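Local coordinates for protein Bse634I restriction endonuclease (Geobacillus stearothermophilus, PDB 1KNV) that cleaves DNA at a specific recognition sequence as a type II restriction endonuclease, probably with the help of bound metal ions, at residues I83-W88 with D173-L178; I102-V107 with T142-L147; D111-F116 with V138-S143; I150-L155 with K185-S190; A193-K198 with Y237-E242. All blocks are in the same frame, centred on the assembly; numbering follows the deposited sequence. Where two conformers were deposited one is given.

All five contacts lie in one restriction endonuclease fold of the PD-(D/E)XK clan. Contacts 2, 4 and 5 reach the same mixed sheet, ordered 99-103, 147-151, 191-198, 235-240, 273-276. Contact 1 packs helix 68-93 on helix 169-176 beside strand 99-103, its centre about 13 Å from that of contact 2. Contacts 2 and 3 share Thr142 and Ser143, with centres about 10 Å apart. Contacts 4 and 5 follow them in the chain, and their centres are about 22 Å apart. Contacts 2 and 5 meet at Asp146 and Leu197, whose side chains are about 4 Å apart; both bind calcium in this protein, though not in this chain. The sheet thus brings together residues about fifty positions apart.

Contact 1: residues I83-W88 with D173-L178; sequences IAIQSW and DVALTL
Helix 68-93 packs on helix 169-176 through Ala84, Ile85 and Trp88 on one side and Val174, Ala175 and Leu176 on the other. The helices come together at two alanines. Ala84 CA is 5.9 Å from Ala175 CA. Ala84 CB is 4.1 Å from Ala175 CB. Two larger side chains reach in beside this pair. Ile85 brings its CD1 to 4.0 Å from Ala175 CB. Leu176 lays its CD2 4.1 Å from Ala84 CB. These helices lie beside the central sheet of the nuclease fold, and strand 99-103 lies against the junction: Ala84 touches Lys103 and Leu178 touches Ile102. One turn further along helix 68-93, Trp88 covers the next part of the junction. Its CG is anti to the backbone N (chi1 173°), which sends the indole across to the other segment. The six-membered ring meets Val174 obliquely, with Trp88 CZ3 3.5 Å from Val174 CG1. Leu178 CD1 touches the same ring atom, Trp88 CZ3, at 4.2 Å. No hydrogen bond crosses between the segments. The indole NE1 bonds to the backbone O of Leu162, which helps set the rotation of the ring.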
# COMPACT_ATOMS: atom_id res chain seq x y z
N ILE B 83 -30.16 26.27 1.47
CA ILE B 83 -29.12 25.47 2.09
C ILE B 83 -28.03 26.41 2.62
O ILE B 83 -27.65 26.35 3.79
CB ILE B 83 -28.51 24.48 1.07
CG1 ILE B 83 -29.49 23.35 0.81
CG2 ILE B 83 -27.20 23.91 1.58
CD1 ILE B 83 -29.85 22.57 2.06
N ALA B 84 -27.53 27.29 1.75
CA ALA B 84 -26.48 28.23 2.11
C ALA B 84 -26.85 29.10 3.31
O ALA B 84 -26.04 29.26 4.23
CB ALA B 84 -26.14 29.11 0.92
N ILE B 85 -28.05 29.67 3.31
CA ILE B 85 -28.49 30.54 4.41
C ILE B 85 -28.61 29.76 5.72
O ILE B 85 -28.14 30.21 6.77
CB ILE B 85 -29.86 31.19 4.09
CG1 ILE B 85 -29.72 32.11 2.88
CG2 ILE B 85 -30.38 31.97 5.30
CD1 ILE B 85 -28.73 33.22 3.07
N GLN B 86 -29.24 28.60 5.66
CA GLN B 86 -29.43 27.80 6.85
C GLN B 86 -28.06 27.47 7.42
O GLN B 86 -27.82 27.65 8.61
CB GLN B 86 -30.20 26.52 6.51
CG GLN B 86 -30.69 25.74 7.74
CD GLN B 86 -31.77 26.47 8.56
OE1 GLN B 86 -32.09 26.05 9.67
NE2 GLN B 86 -32.32 27.55 8.02
N SER B 87 -27.14 27.00 6.57
CA SER B 87 -25.79 26.65 7.02
C SER B 87 -25.08 27.82 7.67
O SER B 87 -24.39 27.65 8.68
CB SER B 87 -24.95 26.15 5.85
OG SER B 87 -25.49 24.96 5.32
N TRP B 88 -25.24 29.00 7.08
CA TRP B 88 -24.62 30.21 7.61
C TRP B 88 -25.14 30.49 9.02
O TRP B 88 -24.36 30.80 9.92
CB TRP B 88 -24.87 31.40 6.68
CG TRP B 88 -24.42 32.73 7.21
CD1 TRP B 88 -24.91 33.39 8.30
CD2 TRP B 88 -23.39 33.56 6.67
NE1 TRP B 88 -24.26 34.59 8.47
CE2 TRP B 88 -23.33 34.72 7.49
CE3 TRP B 88 -22.53 33.45 5.58
CZ2 TRP B 88 -22.42 35.76 7.23
CZ3 TRP B 88 -21.63 34.48 5.33
CH2 TRP B 88 -21.59 35.62 6.16
N ASP B 173 -25.71 37.10 -1.79
CA ASP B 173 -24.48 37.09 -2.58
C ASP B 173 -23.31 36.63 -1.70
O ASP B 173 -22.45 35.86 -2.13
CB ASP B 173 -24.22 38.49 -3.15
CG ASP B 173 -22.88 38.59 -3.89
OD1 ASP B 173 -22.73 37.91 -4.93
OD2 ASP B 173 -21.99 39.33 -3.43
N VAL B 174 -23.26 37.11 -0.46
CA VAL B 174 -22.19 36.73 0.45
C VAL B 174 -22.22 35.24 0.77
O VAL B 174 -21.18 34.59 0.87
CB VAL B 174 -22.28 37.54 1.75
CG1 VAL B 174 -21.39 36.93 2.82
CG2 VAL B 174 -21.85 38.96 1.50
N ALA B 175 -23.42 34.69 0.92
CA ALA B 175 -23.58 33.28 1.24
C ALA B 175 -23.21 32.38 0.06
O ALA B 175 -22.77 31.25 0.24
CB ALA B 175 -25.02 33.00 1.67
N LEU B 176 -23.37 32.90 -1.16
CA LEU B 176 -23.08 32.12 -2.35
C LEU B 176 -21.68 32.29 -2.94
O LEU B 176 -21.33 31.62 -3.91
CB LEU B 176 -24.12 32.43 -3.44
CG LEU B 176 -25.58 32.05 -3.14
CD1 LEU B 176 -26.47 32.48 -4.29
CD2 LEU B 176 -25.69 30.54 -2.92
N THR B 177 -20.87 33.18 -2.35
CA THR B 177 -19.51 33.42 -2.84
C THR B 177 -18.52 33.32 -1.71
O THR B 177 -17.43 33.85 -1.79
CB THR B 177 -19.36 34.83 -3.46
OG1 THR B 177 -19.65 35.83 -2.47
CG2 THR B 177 -20.30 35.00 -4.65
N LEU B 178 -18.91 32.62 -0.65
CA LEU B 178 -18.06 32.45 0.52
C LEU B 178 -16.76 31.72 0.16
O LEU B 178 -15.70 32.02 0.70
CB LEU B 178 -18.84 31.67 1.58
CG LEU B 178 -18.37 31.62 3.03
CD1 LEU B 178 -18.14 33.02 3.59
CD2 LEU B 178 -19.43 30.89 3.83

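Contact 2: residues I102-V107 with T142-L147; sequences IKMPNV and TSNPDL
Lys103 and Leu147 form an antiparallel non-hydrogen-bonded pair at the edge of the central sheet, just past the Pro145-Asp146 pair that fits the PD element of this nuclease clan. Packing is tight where Met104 meets Pro145 and Asp146. Met104 N bonds to Asp146 O at 3.0 Å. Met104 CB lies 3.3 Å from Pro145 O. The Lys103 side chain runs alongside Asp146, pointing the same way. Its NZ turns to Met104 O and stays 4.2 Å from Asp146 OD1, beyond a salt bridge. Asp146 OD2 takes a bond from Leu197 N. Asp146 and Leu147 both face Val195, a classic beta bulge. Calcium has been observed at Asp146 and Leu197 in this enzyme, but none is bound to this chain in the model.

Past Pro105 both chains are loop. The solvent side is at Asn106, and a water links Val107 N with Asn144 N. Asn144 lies across Pro105 and Val107, with Asn144 OD1 3.6 Å from Val107 CG2. Its CG sits beside the backbone N (chi1 -80°), turning the amide toward them. The amide also bonds to Phe110 O and Phe112 N. Asn144 ND2 reaches Pro105 O at 3.1 Å, with that oxygen 12° from the amide plane.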
# COMPACT_ATOMS: atom_id res chain seq x y z
N ILE B 102 -19.65 25.91 3.73
CA ILE B 102 -19.78 26.64 2.48
C ILE B 102 -20.57 26.00 1.35
O ILE B 102 -20.37 24.83 1.02
CB ILE B 102 -18.39 26.97 1.92
CG1 ILE B 102 -17.57 27.69 2.98
CG2 ILE B 102 -18.52 27.78 0.65
CD1 ILE B 102 -16.11 27.83 2.62
N LYS B 103 -21.44 26.79 0.74
CA LYS B 103 -22.25 26.32 -0.37
C LYS B 103 -21.40 26.45 -1.64
O LYS B 103 -21.05 27.56 -2.04
CB LYS B 103 -23.51 27.17 -0.50
CG LYS B 103 -24.71 26.37 -0.97
CD LYS B 103 -24.46 25.83 -2.33
CE LYS B 103 -25.38 24.68 -2.66
NZ LYS B 103 -24.96 24.15 -3.99
N MET B 104 -21.07 25.33 -2.26
CA MET B 104 -20.25 25.35 -3.46
C MET B 104 -21.01 25.28 -4.77
O MET B 104 -22.02 24.59 -4.88
CB MET B 104 -19.25 24.18 -3.42
CG MET B 104 -18.29 24.21 -2.25
SD MET B 104 -17.24 25.67 -2.29
CE MET B 104 -16.40 25.43 -3.81
N PRO B 105 -20.52 26.01 -5.79
CA PRO B 105 -21.12 26.05 -7.13
C PRO B 105 -20.62 24.81 -7.86
O PRO B 105 -19.98 23.96 -7.24
CB PRO B 105 -20.55 27.33 -7.71
CG PRO B 105 -19.15 27.30 -7.17
CD PRO B 105 -19.35 26.90 -5.72
N ASN B 106 -20.87 24.69 -9.16
CA ASN B 106 -20.39 23.52 -9.88
C ASN B 106 -18.89 23.67 -10.16
O ASN B 106 -18.36 24.77 -10.19
CB ASN B 106 -21.15 23.34 -11.19
CG ASN B 106 -20.48 24.03 -12.34
OD1 ASN B 106 -20.32 25.25 -12.35
ND2 ASN B 106 -20.04 23.24 -13.33
N VAL B 107 -18.21 22.54 -10.36
CA VAL B 107 -16.77 22.53 -10.59
C VAL B 107 -16.27 23.47 -11.70
O VAL B 107 -15.15 23.99 -11.62
CB VAL B 107 -16.28 21.09 -10.88
CG1 VAL B 107 -16.78 20.63 -12.24
CG2 VAL B 107 -14.76 21.02 -10.78
N THR B 142 -12.05 15.45 -11.02
CA THR B 142 -12.78 15.62 -9.77
C THR B 142 -13.99 16.52 -9.98
O THR B 142 -14.11 17.18 -11.01
CB THR B 142 -11.86 16.23 -8.68
OG1 THR B 142 -11.33 17.48 -9.14
CG2 THR B 142 -10.69 15.28 -8.37
N SER B 143 -14.90 16.53 -9.01
CA SER B 143 -16.09 17.37 -9.08
C SER B 143 -16.26 18.10 -7.76
O SER B 143 -15.46 17.92 -6.84
CB SER B 143 -17.33 16.51 -9.36
OG SER B 143 -17.49 15.52 -8.36
N ASN B 144 -17.29 18.93 -7.66
CA ASN B 144 -17.56 19.71 -6.46
C ASN B 144 -18.70 19.20 -5.61
O ASN B 144 -19.81 19.01 -6.10
CB ASN B 144 -17.93 21.14 -6.82
CG ASN B 144 -16.74 21.99 -7.12
OD1 ASN B 144 -15.64 21.49 -7.33
ND2 ASN B 144 -16.95 23.29 -7.17
N PRO B 145 -18.44 18.97 -4.32
CA PRO B 145 -19.53 18.52 -3.46
C PRO B 145 -20.36 19.80 -3.34
O PRO B 145 -19.82 20.90 -3.46
CB PRO B 145 -18.82 18.16 -2.16
CG PRO B 145 -17.67 19.08 -2.14
CD PRO B 145 -17.17 19.02 -3.57
N ASP B 146 -21.67 19.67 -3.13
CA ASP B 146 -22.51 20.85 -3.05
C ASP B 146 -22.30 21.62 -1.76
O ASP B 146 -22.55 22.82 -1.68
CB ASP B 146 -23.98 20.46 -3.18
CG ASP B 146 -24.29 19.78 -4.50
OD1 ASP B 146 -23.97 20.36 -5.57
OD2 ASP B 146 -24.84 18.66 -4.48
N LEU B 147 -21.80 20.93 -0.75
CA LEU B 147 -21.58 21.56 0.54
C LEU B 147 -20.27 21.08 1.15
O LEU B 147 -19.96 19.88 1.15
CB LEU B 147 -22.74 21.17 1.45
CG LEU B 147 -22.97 21.75 2.82
CD1 LEU B 147 -23.13 23.23 2.62
CD2 LEU B 147 -24.21 21.12 3.48
O HOH W 1 -22.35 21.95 -6.94
O HOH W 2 -19.35 19.75 -9.95

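Contact 3: residues D111-F116 with V138-S143; sequences DFRKIF and VRLITS
Arg113 reaches Thr142 with the edge of its guanidinium. NH1 donates to Thr142 OG1 at 2.9 Å, with an N-H...O angle of 167° and the oxygen in the guanidinium plane. The two side chains cross at about a right angle. Leu140 CD2 meets the same group obliquely, 3.9 Å from Arg113 NH1. Nearby, Phe112 CE2 lies 3.3 Å from Ser143 O.

Waters extend this shell. One accepts from Arg113 NH1 at 2.7 Å and donates to Leu140 O. Another lies between Asp111 OD1 and Thr142 OG1. Further out, Arg113 NH2 forms a salt bridge with Glu128 of helix 118-131, so the guanidinium is held by both of its terminal nitrogens. The bend at chi3 (56°) turns the end of the chain toward Thr142. Arg113 CG rests on one face of the Phe112 ring, toward its rim. The 138-143 segment also borders a second subunit, where Val138 packs on Ala255 of that subunit.

The backbone of 111-116 sets where Arg113 starts. Lys114 N bonds to Asp111 O. Asp111 OD1 accepts from Arg113 N at 2.8 Å. This bond to OD1 makes an Asx turn, just before the 3-10 segment 112-115.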
# COMPACT_ATOMS: atom_id res chain seq x y z
N ASP B 111 -13.70 25.33 -9.16
CA ASP B 111 -13.24 24.03 -8.69
C ASP B 111 -12.88 24.18 -7.22
O ASP B 111 -11.99 24.96 -6.88
CB ASP B 111 -12.00 23.61 -9.48
CG ASP B 111 -11.46 22.27 -9.04
OD1 ASP B 111 -11.78 21.84 -7.91
OD2 ASP B 111 -10.70 21.66 -9.82
N PHE B 112 -13.56 23.44 -6.35
CA PHE B 112 -13.33 23.53 -4.90
C PHE B 112 -11.87 23.34 -4.52
O PHE B 112 -11.42 23.87 -3.50
CB PHE B 112 -14.20 22.50 -4.15
CG PHE B 112 -13.56 21.14 -4.00
CD1 PHE B 112 -12.85 20.82 -2.85
CD2 PHE B 112 -13.65 20.19 -5.01
CE1 PHE B 112 -12.23 19.57 -2.71
CE2 PHE B 112 -13.04 18.95 -4.89
CZ PHE B 112 -12.33 18.63 -3.73
N ARG B 113 -11.14 22.58 -5.33
CA ARG B 113 -9.73 22.32 -5.08
C ARG B 113 -8.92 23.60 -4.97
O ARG B 113 -7.84 23.62 -4.38
CB ARG B 113 -9.17 21.42 -6.19
CG ARG B 113 -9.68 20.00 -6.07
CD ARG B 113 -9.45 19.20 -7.32
NE ARG B 113 -8.05 19.17 -7.71
CZ ARG B 113 -7.58 18.45 -8.72
NH1 ARG B 113 -8.42 17.70 -9.43
NH2 ARG B 113 -6.29 18.47 -9.02
N LYS B 114 -9.45 24.69 -5.53
CA LYS B 114 -8.78 25.97 -5.48
C LYS B 114 -8.78 26.58 -4.08
O LYS B 114 -8.15 27.60 -3.85
CB LYS B 114 -9.42 26.93 -6.48
CG LYS B 114 -9.16 26.51 -7.92
CD LYS B 114 -10.16 27.11 -8.90
CE LYS B 114 -10.01 28.60 -8.98
NZ LYS B 114 -11.02 29.19 -9.90
N ILE B 115 -9.48 25.95 -3.13
CA ILE B 115 -9.49 26.48 -1.77
C ILE B 115 -8.24 25.99 -1.04
O ILE B 115 -7.85 26.54 -0.01
CB ILE B 115 -10.74 26.05 -0.95
CG1 ILE B 115 -10.72 24.54 -0.66
CG2 ILE B 115 -12.01 26.43 -1.71
CD1 ILE B 115 -11.77 24.13 0.37
N PHE B 116 -7.60 24.97 -1.60
CA PHE B 116 -6.39 24.41 -1.02
C PHE B 116 -5.20 25.35 -1.14
O PHE B 116 -5.12 26.13 -2.08
CB PHE B 116 -6.06 23.10 -1.72
CG PHE B 116 -6.93 21.95 -1.31
CD1 PHE B 116 -7.15 20.89 -2.19
CD2 PHE B 116 -7.48 21.90 -0.03
CE1 PHE B 116 -7.92 19.79 -1.80
CE2 PHE B 116 -8.24 20.82 0.38
CZ PHE B 116 -8.46 19.75 -0.51
N VAL B 138 -4.24 8.64 -18.64
CA VAL B 138 -5.17 8.44 -17.54
C VAL B 138 -5.40 9.87 -17.06
O VAL B 138 -4.51 10.72 -17.17
CB VAL B 138 -4.57 7.58 -16.43
CG1 VAL B 138 -5.61 7.31 -15.35
CG2 VAL B 138 -4.06 6.28 -17.00
N ARG B 139 -6.56 10.15 -16.51
CA ARG B 139 -6.86 11.50 -16.10
C ARG B 139 -7.52 11.59 -14.73
O ARG B 139 -8.35 10.76 -14.37
CB ARG B 139 -7.75 12.12 -17.18
CG ARG B 139 -8.03 13.59 -17.04
CD ARG B 139 -9.04 14.02 -18.10
NE ARG B 139 -8.50 13.84 -19.44
CZ ARG B 139 -7.68 14.70 -20.03
NH1 ARG B 139 -7.29 15.81 -19.40
NH2 ARG B 139 -7.24 14.46 -21.27
N LEU B 140 -7.12 12.59 -13.95
CA LEU B 140 -7.71 12.80 -12.63
C LEU B 140 -8.82 13.80 -12.85
O LEU B 140 -8.56 14.95 -13.17
CB LEU B 140 -6.69 13.39 -11.63
CG LEU B 140 -7.30 13.69 -10.25
CD1 LEU B 140 -7.78 12.39 -9.61
CD2 LEU B 140 -6.30 14.38 -9.35
N ILE B 141 -10.06 13.34 -12.70
CA ILE B 141 -11.22 14.19 -12.91
C ILE B 141 -12.01 14.27 -11.62
O ILE B 141 -12.57 13.27 -11.18
CB ILE B 141 -12.14 13.62 -14.01
CG1 ILE B 141 -11.37 13.52 -15.32
CG2 ILE B 141 -13.38 14.50 -14.19
CD1 ILE B 141 -12.16 12.89 -16.44
N THR B 142 -12.05 15.45 -11.02
CA THR B 142 -12.78 15.62 -9.77
C THR B 142 -13.99 16.52 -9.98
O THR B 142 -14.11 17.18 -11.01
CB THR B 142 -11.86 16.23 -8.68
OG1 THR B 142 -11.33 17.48 -9.14
CG2 THR B 142 -10.69 15.28 -8.37
N SER B 143 -14.90 16.53 -9.01
CA SER B 143 -16.09 17.37 -9.08
C SER B 143 -16.26 18.10 -7.76
O SER B 143 -15.46 17.92 -6.84
CB SER B 143 -17.33 16.51 -9.36
OG SER B 143 -17.49 15.52 -8.36
O HOH W 3 -12.70 19.32 -8.15
O HOH W 4 -8.01 17.18 -12.04

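Contact 4: residues I150-L155 with K185-S190; sequences IRQKDL and KCKWDS
Arg151 and Ser190 join the end of strand 147-151 to the loop that leads into strand 191-198. Arg151 N donates to Ser190 O at 2.7 Å with an N-H...O angle of 169°. The same oxygen is approached by Ile150 CA at 3.5 Å, a CA-H...O contact. Arg151 itself then extends away from the loop.

The side chains take different directions. Leu155 comes from the 3-10 segment 153-155 and points into the loop with its two branches apart. Leu155 CD2 lies 3.6 Å from Lys185 CB, and the two chains cross at a slant while the lysine amine leads away. Leu155 CD1 turns to Cys186 and lies 3.6 Å from its SG. Ile150 comes to the same sulphur with its CD1, at 4.2 Å. Cys186 was modelled in two conformers, so these sulphur contacts are less certain. Gln152 extends from CB outward, with CG anti to the backbone N (chi1 -168°). Its amide therefore ends among the backbone of 185-187 and Ser190. Ile115 is joined to Cys186 by a backbone hydrogen bond.

The straight bond from Arg151 to Ser190 and the packing of Leu155 on Lys185 thus tie strand end and loop together. The charged ends of Arg151, Lys185 and Lys187 take no part in the contact.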
# COMPACT_ATOMS: atom_id res chain seq x y z
N ILE B 150 -15.60 22.88 6.57
CA ILE B 150 -14.19 23.17 6.76
C ILE B 150 -13.92 23.59 8.20
O ILE B 150 -14.75 24.22 8.84
CB ILE B 150 -13.75 24.34 5.84
CG1 ILE B 150 -13.86 23.91 4.38
CG2 ILE B 150 -12.36 24.80 6.18
CD1 ILE B 150 -13.81 25.05 3.43
N ARG B 151 -12.78 23.18 8.74
CA ARG B 151 -12.43 23.54 10.09
C ARG B 151 -11.02 24.12 10.13
O ARG B 151 -10.04 23.39 10.01
CB ARG B 151 -12.52 22.34 11.03
CG ARG B 151 -12.34 22.72 12.49
CD ARG B 151 -12.20 21.51 13.37
NE ARG B 151 -12.09 21.92 14.76
CZ ARG B 151 -12.12 21.07 15.77
NH1 ARG B 151 -12.24 19.75 15.53
NH2 ARG B 151 -12.04 21.52 17.01
N GLN B 152 -10.93 25.44 10.26
CA GLN B 152 -9.65 26.13 10.31
C GLN B 152 -9.93 27.51 10.91
O GLN B 152 -10.38 28.43 10.22
CB GLN B 152 -9.06 26.26 8.89
CG GLN B 152 -7.60 26.71 8.86
CD GLN B 152 -7.01 26.64 7.46
OE1 GLN B 152 -6.50 27.63 6.94
NE2 GLN B 152 -7.07 25.47 6.85
N LYS B 153 -9.67 27.65 12.20
CA LYS B 153 -9.94 28.89 12.90
C LYS B 153 -9.50 30.17 12.21
O LYS B 153 -10.26 31.14 12.17
CB LYS B 153 -9.33 28.85 14.30
CG LYS B 153 -9.74 30.05 15.15
CD LYS B 153 -9.25 29.94 16.58
CE LYS B 153 -9.66 31.18 17.37
NZ LYS B 153 -9.18 31.16 18.78
N ASP B 154 -8.30 30.19 11.66
CA ASP B 154 -7.79 31.38 11.01
C ASP B 154 -8.55 31.84 9.77
O ASP B 154 -8.23 32.88 9.20
CB ASP B 154 -6.30 31.21 10.68
CG ASP B 154 -6.06 30.32 9.48
OD1 ASP B 154 -7.04 29.80 8.90
OD2 ASP B 154 -4.89 30.13 9.11
N LEU B 155 -9.56 31.08 9.35
CA LEU B 155 -10.34 31.45 8.17
C LEU B 155 -11.59 32.25 8.55
O LEU B 155 -12.27 32.81 7.68
CB LEU B 155 -10.80 30.20 7.41
CG LEU B 155 -9.74 29.33 6.75
CD1 LEU B 155 -10.41 28.16 6.05
CD2 LEU B 155 -8.95 30.15 5.76
N LYS B 185 -6.34 29.24 0.77
CA LYS B 185 -6.02 29.35 2.19
C LYS B 185 -6.23 28.10 3.05
O LYS B 185 -5.81 28.07 4.20
CB LYS B 185 -6.87 30.45 2.83
CG LYS B 185 -6.70 31.86 2.30
CD LYS B 185 -7.80 32.75 2.89
CE LYS B 185 -7.48 34.23 2.77
NZ LYS B 185 -7.18 34.61 1.36
N CYS B 186 -6.88 27.09 2.49
CA CYS B 186 -7.17 25.88 3.26
C CYS B 186 -6.10 24.81 3.29
O CYS B 186 -5.62 24.37 2.25
CB CYS B 186 -8.47 25.26 2.76
SG CYS B 186 -9.84 26.36 2.95
N LYS B 187 -5.76 24.38 4.50
CA LYS B 187 -4.78 23.31 4.67
C LYS B 187 -5.59 22.10 4.24
O LYS B 187 -6.78 22.00 4.54
CB LYS B 187 -4.39 23.18 6.15
CG LYS B 187 -3.47 24.29 6.66
CD LYS B 187 -3.27 24.17 8.17
CE LYS B 187 -2.86 22.75 8.58
NZ LYS B 187 -2.49 22.63 10.03
N TRP B 188 -4.96 21.18 3.53
CA TRP B 188 -5.64 20.00 3.03
C TRP B 188 -6.44 19.24 4.08
O TRP B 188 -7.55 18.78 3.79
CB TRP B 188 -4.64 19.05 2.37
CG TRP B 188 -3.85 18.27 3.34
CD1 TRP B 188 -2.76 18.69 4.04
CD2 TRP B 188 -4.10 16.92 3.76
NE1 TRP B 188 -2.31 17.68 4.87
CE2 TRP B 188 -3.13 16.59 4.71
CE3 TRP B 188 -5.07 15.97 3.41
CZ2 TRP B 188 -3.08 15.33 5.32
CZ3 TRP B 188 -5.02 14.73 4.02
CH2 TRP B 188 -4.04 14.42 4.96
N ASP B 189 -5.90 19.10 5.29
CA ASP B 189 -6.61 18.37 6.33
C ASP B 189 -7.62 19.22 7.10
O ASP B 189 -8.10 18.82 8.17
CB ASP B 189 -5.63 17.71 7.30
CG ASP B 189 -4.72 18.70 7.98
OD1 ASP B 189 -4.14 18.32 9.01
OD2 ASP B 189 -4.58 19.85 7.50
N SER B 190 -7.95 20.38 6.54
CA SER B 190 -8.90 21.26 7.19
C SER B 190 -10.35 20.96 6.77
O SER B 190 -11.28 21.42 7.39
CB SER B 190 -8.57 22.73 6.90
OG SER B 190 -7.46 23.16 7.67

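Contact 5: residues A193-K198 with Y237-E242; sequences AGVGLK and YGASSE
Ala239 CB is the apolar centre of the contact. Leu197 CD2 lies 3.6 Å from it and Val195 CG1 4.1 Å from it. Val195 sends CG1 anti to its backbone N (chi1 -172°), which puts this methyl beside Ala239. Further back, Ala193 CB meets the Tyr237 ring at its edge, in the ring plane, 3.8 Å from CE2. Ile290 of helix 281-291 touches Ala193, Val195 and Tyr237, and Met286 touches Ala239. Helix 68-93 covers Leu197 with Phe79 and Ile83.

The strands 193-198 and 237-240 run parallel, their axes 27° apart. They are the two strands of a beta-alpha-beta unit connected by helix 203-227. Bonds go from one strand to the other in turn. Tyr237 N donates to Gly194 O at 2.8 Å. Gly196 N donates to Tyr237 O at 2.7 Å. Ala239 N reaches Gly196 O at 3.0 Å, and Lys198 N reaches Ala239 O at 2.9 Å. Gly196 pairs with Gly238. Lys198 and Ser240 have their side chains on the face opposite Val195.

The polar edge lies past Ser240. Ser241 N bonds to Lys198 O at 3.0 Å. The bond is less straight, with an N-H...O angle of 134°. A water bridges Lys198 O and Ser241 OG. Ser240 OG accepts from Glu242 N, an ST turn.

Leu197, a residue of the observed calcium site, is thus held by strand 237-240 through the backbone bonds of its neighbours Gly196 and Lys198.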
# COMPACT_ATOMS: atom_id res chain seq x y z
N ALA B 193 -15.62 17.44 5.74
CA ALA B 193 -16.60 16.72 4.98
C ALA B 193 -17.15 17.47 3.77
O ALA B 193 -17.05 18.69 3.66
CB ALA B 193 -17.72 16.30 5.90
N GLY B 194 -17.77 16.69 2.89
CA GLY B 194 -18.42 17.22 1.70
C GLY B 194 -19.79 16.57 1.65
O GLY B 194 -19.96 15.44 2.09
N VAL B 195 -20.78 17.30 1.13
CA VAL B 195 -22.13 16.75 1.02
C VAL B 195 -22.65 16.89 -0.41
O VAL B 195 -22.52 17.95 -1.02
CB VAL B 195 -23.14 17.46 1.97
CG1 VAL B 195 -24.49 16.71 1.97
CG2 VAL B 195 -22.58 17.52 3.39
N GLY B 196 -23.22 15.81 -0.94
CA GLY B 196 -23.79 15.85 -2.27
C GLY B 196 -25.29 15.98 -2.07
O GLY B 196 -25.90 15.09 -1.50
N LEU B 197 -25.88 17.08 -2.53
CA LEU B 197 -27.31 17.32 -2.39
C LEU B 197 -28.08 16.85 -3.62
O LEU B 197 -27.81 17.32 -4.73
CB LEU B 197 -27.57 18.81 -2.17
CG LEU B 197 -26.84 19.46 -1.01
CD1 LEU B 197 -27.12 20.95 -1.02
CD2 LEU B 197 -27.29 18.84 0.31
N LYS B 198 -29.03 15.93 -3.44
CA LYS B 198 -29.81 15.40 -4.56
C LYS B 198 -31.32 15.58 -4.40
O LYS B 198 -31.87 15.44 -3.30
CB LYS B 198 -29.52 13.90 -4.78
CG LYS B 198 -28.06 13.54 -4.96
CD LYS B 198 -27.41 14.22 -6.16
CE LYS B 198 -25.94 13.85 -6.24
NZ LYS B 198 -25.21 14.64 -7.25
N TYR B 237 -20.95 12.83 2.47
CA TYR B 237 -22.36 12.52 2.73
C TYR B 237 -23.31 12.86 1.59
O TYR B 237 -23.01 13.65 0.69
CB TYR B 237 -22.84 13.29 3.96
CG TYR B 237 -22.06 13.01 5.21
CD1 TYR B 237 -22.39 11.94 6.04
CD2 TYR B 237 -20.98 13.82 5.57
CE1 TYR B 237 -21.66 11.68 7.19
CE2 TYR B 237 -20.24 13.56 6.71
CZ TYR B 237 -20.59 12.50 7.52
OH TYR B 237 -19.87 12.26 8.67
N GLY B 238 -24.49 12.25 1.65
CA GLY B 238 -25.51 12.52 0.66
C GLY B 238 -26.72 13.03 1.42
O GLY B 238 -26.95 12.66 2.57
N ALA B 239 -27.49 13.92 0.79
CA ALA B 239 -28.71 14.47 1.39
C ALA B 239 -29.76 14.50 0.28
O ALA B 239 -29.56 15.15 -0.75
CB ALA B 239 -28.47 15.87 1.91
N SER B 240 -30.86 13.77 0.48
CA SER B 240 -31.94 13.71 -0.49
C SER B 240 -33.08 14.63 -0.07
O SER B 240 -33.29 14.86 1.12
CB SER B 240 -32.47 12.28 -0.61
OG SER B 240 -33.58 12.23 -1.49
N SER B 241 -33.81 15.16 -1.04
CA SER B 241 -34.94 16.03 -0.72
C SER B 241 -36.22 15.19 -0.52
O SER B 241 -37.28 15.73 -0.20
CB SER B 241 -35.15 17.07 -1.81
OG SER B 241 -34.18 18.10 -1.70
N GLU B 242 -36.09 13.88 -0.70
CA GLU B 242 -37.19 12.93 -0.53
C GLU B 242 -36.82 11.97 0.59
O GLU B 242 -35.65 11.80 0.90
CB GLU B 242 -37.42 12.12 -1.81
CG GLU B 242 -37.86 12.93 -3.02
CD GLU B 242 -39.20 13.61 -2.81
OE1 GLU B 242 -40.14 12.94 -2.34
OE2 GLU B 242 -39.31 14.81 -3.11
O HOH W 5 -31.26 17.92 -1.30